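Local coordinates for protein glycosyl hydrolase (Rhizobium leguminosarum bv. trifolii, PDB 5NDX) that probably hydrolyses O-glycosidic bonds as a family 39 glycoside hydrolase, the bacterial orthologue of human alpha-L-iduronidase, at residues D215-G226 with L259-L270. The protein carries 2 engineered substitutions. Sequence-based numbering, arbitrary orientation.
Sequences DYISIHEKGVNG and LPIVNDECDPQL. With 8U8 ((2~{R},3~{S},4~{S},5~{R},6~{S})-6-(4-methyl-2-oxidanylidene-chromen-7-yl)oxy-3,4,5-tris(oxidanyl)oxane-2-carboxylic acid), chain M; 8U8 ((2~{R},3~{S},4~{S},5~{R},6~{S})-6-(4-methyl-2-oxidanylidene-chromen-7-yl)oxy-3,4,5-tris(oxidanyl)oxane-2-carboxylic acid), chain N.
Strands 216-219 and 261-263 run parallel, their segment axes 24° apart, and backbone hydrogen bonds from I217 N to P260 O (2.9 Å), V262 N to I217 O, I219 N to V262 O and D264 N to I219 O set the register. I217 and I261 meet on the face toward helices 190-200 and 235-252, where I217 CB touches I261 CD1. At the end of its strand, N263 turns its amide to the backbone of E221: ND2 gives an almost straight bond (175°) to E221 O, on a lone pair and in both planes, while OD1 takes E221 N and E265 N from opposite faces of its plane, the latter closing an Asx turn. These are neighbouring strands, sixth and seventh, of the eight-stranded TIM barrel of glycoside hydrolase family 39, and the loops after them line the pocket holding the chain M glycoside. There E265 CB lies over the H220 ring, 4.1 Å from its centroid, a CH-pi contact. At the ring's edge, H220 ND1 donates to D264 OD1 in a hydrogen bond modelled at a doubtful 2.3 Å. K222, extended beyond CG, brings NZ to D267 OD2 in a salt bridge (2.7 Å, anti lone pair); its bridge to E265 OE1 is doubtful, that oxygen being crowded against the ligand. K222 NZ also donates to O6 of the chain M ligand (2.9 Å). E265 OE2 accepts from O3 of the same ligand and pairs with R57. At the strands' opposite end, Y216 lays one ring face against methyl C15 of the chain N ligand, 3.9 Å above the plane.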
loop_
_atom_site.group_PDB
_atom_site.type_symbol
_atom_site.label_atom_id
_atom_site.label_comp_id
_atom_site.label_asym_id
_atom_site.label_seq_id
_atom_site.Cartn_x
_atom_site.Cartn_y
_atom_site.Cartn_z
ATOM N N ASP A 215 21.938 3.825 6.895
ATOM C CA ASP A 215 21.770 2.929 5.763
ATOM C C ASP A 215 20.846 3.508 4.707
ATOM O O ASP A 215 20.860 3.037 3.602
ATOM C CB ASP A 215 21.242 1.607 6.253
ATOM C CG ASP A 215 22.228 0.911 7.206
ATOM O OD1 ASP A 215 23.377 0.747 6.801
ATOM O OD2 ASP A 215 21.877 0.573 8.348
ATOM N N TYR A 216 20.057 4.522 5.048
ATOM C CA TYR A 216 19.164 5.183 4.058
ATOM C C TYR A 216 18.756 6.537 4.601
ATOM O O TYR A 216 18.733 6.754 5.813
ATOM C CB TYR A 216 17.939 4.280 3.701
ATOM C CG TYR A 216 17.017 4.081 4.868
ATOM C CD1 TYR A 216 16.042 5.012 5.159
ATOM C CD2 TYR A 216 17.174 3.004 5.742
ATOM C CE1 TYR A 216 15.199 4.865 6.270
ATOM C CE2 TYR A 216 16.359 2.855 6.849
ATOM C CZ TYR A 216 15.350 3.788 7.103
ATOM O OH TYR A 216 14.517 3.695 8.212
ATOM N N ILE A 217 18.390 7.433 3.694
ATOM C CA ILE A 217 17.915 8.738 4.043
ATOM C C ILE A 217 16.414 8.838 3.770
ATOM O O ILE A 217 15.973 8.616 2.646
ATOM C CB ILE A 217 18.700 9.797 3.247
ATOM C CG1 ILE A 217 20.183 9.744 3.662
ATOM C CG2 ILE A 217 18.150 11.180 3.533
ATOM C CD1 ILE A 217 21.107 10.371 2.658
ATOM N N SER A 218 15.637 9.204 4.790
ATOM C CA SER A 218 14.204 9.299 4.643
ATOM C C SER A 218 13.677 10.694 4.923
ATOM O O SER A 218 14.089 11.344 5.897
ATOM C CB SER A 218 13.482 8.280 5.525
ATOM O OG SER A 218 13.767 8.500 6.865
ATOM N N ILE A 219 12.748 11.121 4.075
ATOM C CA ILE A 219 11.989 12.350 4.232
ATOM C C ILE A 219 10.517 12.108 3.891
ATOM O O ILE A 219 10.217 11.077 3.279
ATOM C CB ILE A 219 12.531 13.438 3.284
ATOM C CG1 ILE A 219 12.512 12.991 1.837
ATOM C CG2 ILE A 219 13.963 13.802 3.668
ATOM C CD1 ILE A 219 12.988 14.078 0.888
ATOM N N HIS A 220 9.616 13.016 4.302
ATOM C CA HIS A 220 8.267 13.060 3.756
ATOM C C HIS A 220 8.160 14.245 2.795
ATOM O O HIS A 220 8.496 15.368 3.148
ATOM C CB HIS A 220 7.094 13.373 4.714
ATOM C CG HIS A 220 7.237 12.928 6.100
ATOM N ND1 HIS A 220 7.931 11.800 6.456
ATOM C CD2 HIS A 220 6.699 13.422 7.232
ATOM C CE1 HIS A 220 7.810 11.600 7.748
ATOM N NE2 HIS A 220 7.114 12.597 8.251
ATOM N N GLU A 221 7.594 13.981 1.651
ATOM C CA GLU A 221 7.266 15.016 0.673
ATOM C C GLU A 221 5.892 14.685 0.104
ATOM O O GLU A 221 5.669 13.587 -0.429
ATOM C CB GLU A 221 8.318 15.094 -0.443
ATOM C CG GLU A 221 9.739 15.503 -0.014
ATOM C CD GLU A 221 9.835 16.936 0.531
ATOM O OE1 GLU A 221 8.806 17.681 0.493
ATOM O OE2 GLU A 221 10.942 17.317 1.029
ATOM N N LYS A 222 4.992 15.638 0.231
ATOM C CA LYS A 222 3.596 15.515 -0.143
ATOM C C LYS A 222 3.201 16.521 -1.181
ATOM O O LYS A 222 3.876 17.525 -1.404
ATOM C CB LYS A 222 2.721 15.643 1.102
ATOM C CG LYS A 222 3.153 14.650 2.166
ATOM C CD LYS A 222 2.047 14.301 3.152
ATOM C CE LYS A 222 2.522 13.501 4.388
ATOM N NZ LYS A 222 1.438 12.626 4.964
ATOM N N GLY A 223 2.101 16.235 -1.850
ATOM C CA GLY A 223 1.726 17.010 -3.028
ATOM C C GLY A 223 1.237 18.437 -2.801
ATOM O O GLY A 223 1.443 19.305 -3.630
ATOM N N VAL A 224 0.573 18.672 -1.694
ATOM C CA VAL A 224 0.028 20.004 -1.412
ATOM C C VAL A 224 -0.328 20.087 0.073
ATOM O O VAL A 224 -0.543 19.082 0.752
ATOM C CB VAL A 224 -1.190 20.382 -2.310
ATOM C CG1 VAL A 224 -2.419 19.555 -1.948
ATOM C CG2 VAL A 224 -1.503 21.884 -2.273
ATOM N N ASN A 225 -0.323 21.314 0.553
ATOM C CA ASN A 225 -0.595 21.647 1.917
ATOM C C ASN A 225 -1.980 21.213 2.390
ATOM O O ASN A 225 -2.900 21.101 1.597
ATOM C CB ASN A 225 -0.468 23.193 2.078
ATOM C CG ASN A 225 -0.189 23.597 3.502
ATOM O OD1 ASN A 225 0.291 22.784 4.341
ATOM N ND2 ASN A 225 -0.453 24.879 3.802
ATOM N N GLY A 226 -2.087 20.982 3.693
ATOM C CA GLY A 226 -3.335 20.674 4.383
ATOM C C GLY A 226 -4.287 21.852 4.280
ATOM O O GLY A 226 -3.833 22.960 4.334
ATOM N N LEU A 259 23.356 7.053 -1.033
ATOM C CA LEU A 259 22.563 6.166 -0.184
ATOM C C LEU A 259 21.104 6.000 -0.694
ATOM O O LEU A 259 20.584 6.847 -1.419
ATOM C CB LEU A 259 22.512 6.662 1.267
ATOM C CG LEU A 259 23.781 6.488 2.123
ATOM C CD1 LEU A 259 23.615 7.176 3.478
ATOM C CD2 LEU A 259 24.144 5.019 2.309
ATOM N N PRO A 260 20.470 4.897 -0.322
ATOM C CA PRO A 260 19.052 4.747 -0.625
ATOM C C PRO A 260 18.234 5.932 -0.094
ATOM O O PRO A 260 18.451 6.386 1.030
ATOM C CB PRO A 260 18.685 3.406 0.038
ATOM C CG PRO A 260 19.986 2.607 0.046
ATOM C CD PRO A 260 21.082 3.650 0.204
ATOM N N ILE A 261 17.384 6.471 -0.949
ATOM C CA ILE A 261 16.484 7.602 -0.605
ATOM C C ILE A 261 15.076 7.065 -0.466
ATOM O O ILE A 261 14.603 6.300 -1.338
ATOM C CB ILE A 261 16.471 8.674 -1.709
ATOM C CG1 ILE A 261 17.896 9.164 -2.000
ATOM C CG2 ILE A 261 15.606 9.869 -1.311
ATOM C CD1 ILE A 261 18.608 9.782 -0.801
ATOM N N VAL A 262 14.406 7.468 0.610
ATOM C CA VAL A 262 13.078 6.969 0.935
ATOM C C VAL A 262 12.156 8.163 1.183
ATOM O O VAL A 262 12.537 9.087 1.909
ATOM C CB VAL A 262 13.182 6.095 2.177
ATOM C CG1 VAL A 262 11.802 5.746 2.728
ATOM C CG2 VAL A 262 14.002 4.846 1.838
ATOM N N ASN A 263 11.008 8.198 0.514
ATOM C CA ASN A 263 9.908 9.080 0.896
ATOM C C ASN A 263 8.958 8.212 1.726
ATOM O O ASN A 263 8.217 7.424 1.186
ATOM C CB ASN A 263 9.230 9.670 -0.304
ATOM C CG ASN A 263 8.172 10.702 0.038
ATOM O OD1 ASN A 263 7.646 10.766 1.156
ATOM N ND2 ASN A 263 7.810 11.477 -0.961
ATOM N N ASP A 264 8.968 8.410 3.034
ATOM C CA ASP A 264 8.270 7.541 3.968
ATOM C C ASP A 264 6.803 7.936 4.205
ATOM O O ASP A 264 6.095 7.268 4.981
ATOM C CB ASP A 264 9.091 7.412 5.306
ATOM C CG ASP A 264 9.300 8.744 6.025
ATOM O OD1 ASP A 264 8.754 9.810 5.571
ATOM O OD2 ASP A 264 9.979 8.753 7.082
ATOM N N GLU A 265 6.358 9.022 3.576
ATOM C CA GLU A 265 4.965 9.453 3.663
ATOM C C GLU A 265 4.604 10.278 2.457
ATOM O O GLU A 265 4.640 11.519 2.500
ATOM C CB GLU A 265 4.721 10.330 4.899
ATOM C CG GLU A 265 4.290 9.600 6.116
ATOM C CD GLU A 265 3.981 10.548 7.258
ATOM O OE1 GLU A 265 3.151 11.472 7.068
ATOM O OE2 GLU A 265 4.534 10.336 8.350
ATOM N N CYS A 266 4.279 9.624 1.374
ATOM C CA CYS A 266 4.119 10.332 0.152
ATOM C C CYS A 266 2.623 10.331 -0.189
ATOM O O CYS A 266 2.131 9.355 -0.728
ATOM C CB CYS A 266 4.941 9.678 -0.901
ATOM S SG CYS A 266 4.862 10.477 -2.511
ATOM N N ASP A 267 1.918 11.384 0.202
ATOM C CA ASP A 267 0.490 11.503 -0.044
ATOM C C ASP A 267 0.222 12.744 -0.910
ATOM O O ASP A 267 0.990 13.689 -0.895
ATOM C CB ASP A 267 -0.278 11.573 1.299
ATOM C CG ASP A 267 0.081 10.394 2.228
ATOM O OD1 ASP A 267 -0.316 9.218 1.937
ATOM O OD2 ASP A 267 0.780 10.665 3.230
ATOM N N PRO A 268 -0.861 12.731 -1.669
ATOM C CA PRO A 268 -1.115 13.894 -2.516
ATOM C C PRO A 268 -1.449 15.148 -1.731
ATOM O O PRO A 268 -1.138 16.251 -2.175
ATOM C CB PRO A 268 -2.261 13.450 -3.418
ATOM C CG PRO A 268 -2.642 12.082 -2.988
ATOM C CD PRO A 268 -1.774 11.608 -1.919
ATOM N N GLN A 269 -2.065 14.997 -0.566
ATOM C CA GLN A 269 -2.356 16.153 0.278
ATOM C C GLN A 269 -2.167 15.841 1.751
ATOM O O GLN A 269 -2.634 14.790 2.262
ATOM C CB GLN A 269 -3.770 16.668 0.025
ATOM C CG GLN A 269 -4.104 17.977 0.765
ATOM C CD GLN A 269 -5.381 18.671 0.304
ATOM O OE1 GLN A 269 -6.246 18.077 -0.356
ATOM N NE2 GLN A 269 -5.509 19.951 0.656
ATOM N N LEU A 270 -1.491 16.753 2.440
ATOM C CA LEU A 270 -1.395 16.733 3.914
ATOM C C LEU A 270 -2.760 16.703 4.593
ATOM O O LEU A 270 -3.754 17.196 4.040
ATOM C CB LEU A 270 -0.571 17.921 4.450
ATOM C CG LEU A 270 0.927 17.738 4.235
ATOM C CD1 LEU A 270 1.649 18.983 3.679
ATOM C CD2 LEU A 270 1.612 17.193 5.523
HETATM C C15 8U8 M . 2.550 19.832 12.246
HETATM C C13 8U8 M . 3.213 19.588 11.022
HETATM C C14 8U8 M . 4.056 20.578 10.511
HETATM C C16 8U8 M . 4.761 20.362 9.323
HETATM O O9 8U8 M . 5.458 21.291 8.919
HETATM O O8 8U8 M . 4.632 19.181 8.619
HETATM C C11 8U8 M . 3.906 18.144 9.150
HETATM C C10 8U8 M . 3.904 16.912 8.486
HETATM C C12 8U8 M . 3.175 18.341 10.353
HETATM C C7 8U8 M . 2.471 17.239 10.875
HETATM C C8 8U8 M . 2.476 16.007 10.211
HETATM C C9 8U8 M . 3.180 15.834 9.007
HETATM O O2 8U8 M . 3.244 14.629 8.335
HETATM C C5 8U8 M . 2.211 13.572 8.417
HETATM O O1 8U8 M . 0.921 14.172 8.229
HETATM C C1 8U8 M . -0.193 13.451 8.592
HETATM C C6 8U8 M . -1.108 13.772 7.554
HETATM O O7 8U8 M . -2.296 13.700 7.843
HETATM O O6 8U8 M . -0.622 14.059 6.475
HETATM C C2 8U8 M . -0.068 11.897 8.564
HETATM O O5 8U8 M . -0.137 11.449 7.194
HETATM C C3 8U8 M . 1.227 11.351 9.312
HETATM O O4 8U8 M . 0.852 10.656 10.450
HETATM C C4 8U8 M . 2.216 12.505 9.672
HETATM O O3 8U8 M . 3.521 11.897 10.039
HETATM C C15 8U8 N . 13.324 1.923 4.297
HETATM C C13 8U8 N . 13.984 1.259 3.260
HETATM C C14 8U8 N . 15.337 1.484 3.040
HETATM C C16 8U8 N . 16.011 0.767 2.061
HETATM O O9 8U8 N . 17.189 1.016 1.843
HETATM O O8 8U8 N . 15.341 -0.103 1.259
HETATM C C11 8U8 N . 14.039 -0.371 1.491
HETATM C C10 8U8 N . 13.482 -1.340 0.693
HETATM C C12 8U8 N . 13.332 0.300 2.478
HETATM C C7 8U8 N . 11.993 -0.050 2.658
HETATM C C8 8U8 N . 11.423 -1.024 1.846
HETATM C C9 8U8 N . 12.159 -1.688 0.862
HETATM O O2 8U8 N . 11.552 -2.653 0.100
HETATM C C5 8U8 N . 12.377 -3.639 -0.574
HETATM O O1 8U8 N . 12.670 -2.967 -1.812
HETATM C C1 8U8 N . 13.375 -3.701 -2.839
HETATM C C6 8U8 N . 14.826 -4.087 -2.380
HETATM O O7 8U8 N . 15.387 -3.396 -1.506
HETATM O O6 8U8 N . 15.313 -5.113 -2.879
HETATM C C2 8U8 N . 12.520 -4.928 -3.146
HETATM O O5 8U8 N . 13.101 -5.754 -4.202
HETATM C C3 8U8 N . 12.303 -5.758 -1.860
HETATM O O4 8U8 N . 11.442 -6.820 -2.179
HETATM C C4 8U8 N . 11.616 -4.900 -0.796
HETATM O O3 8U8 N . 11.494 -5.598 0.445
#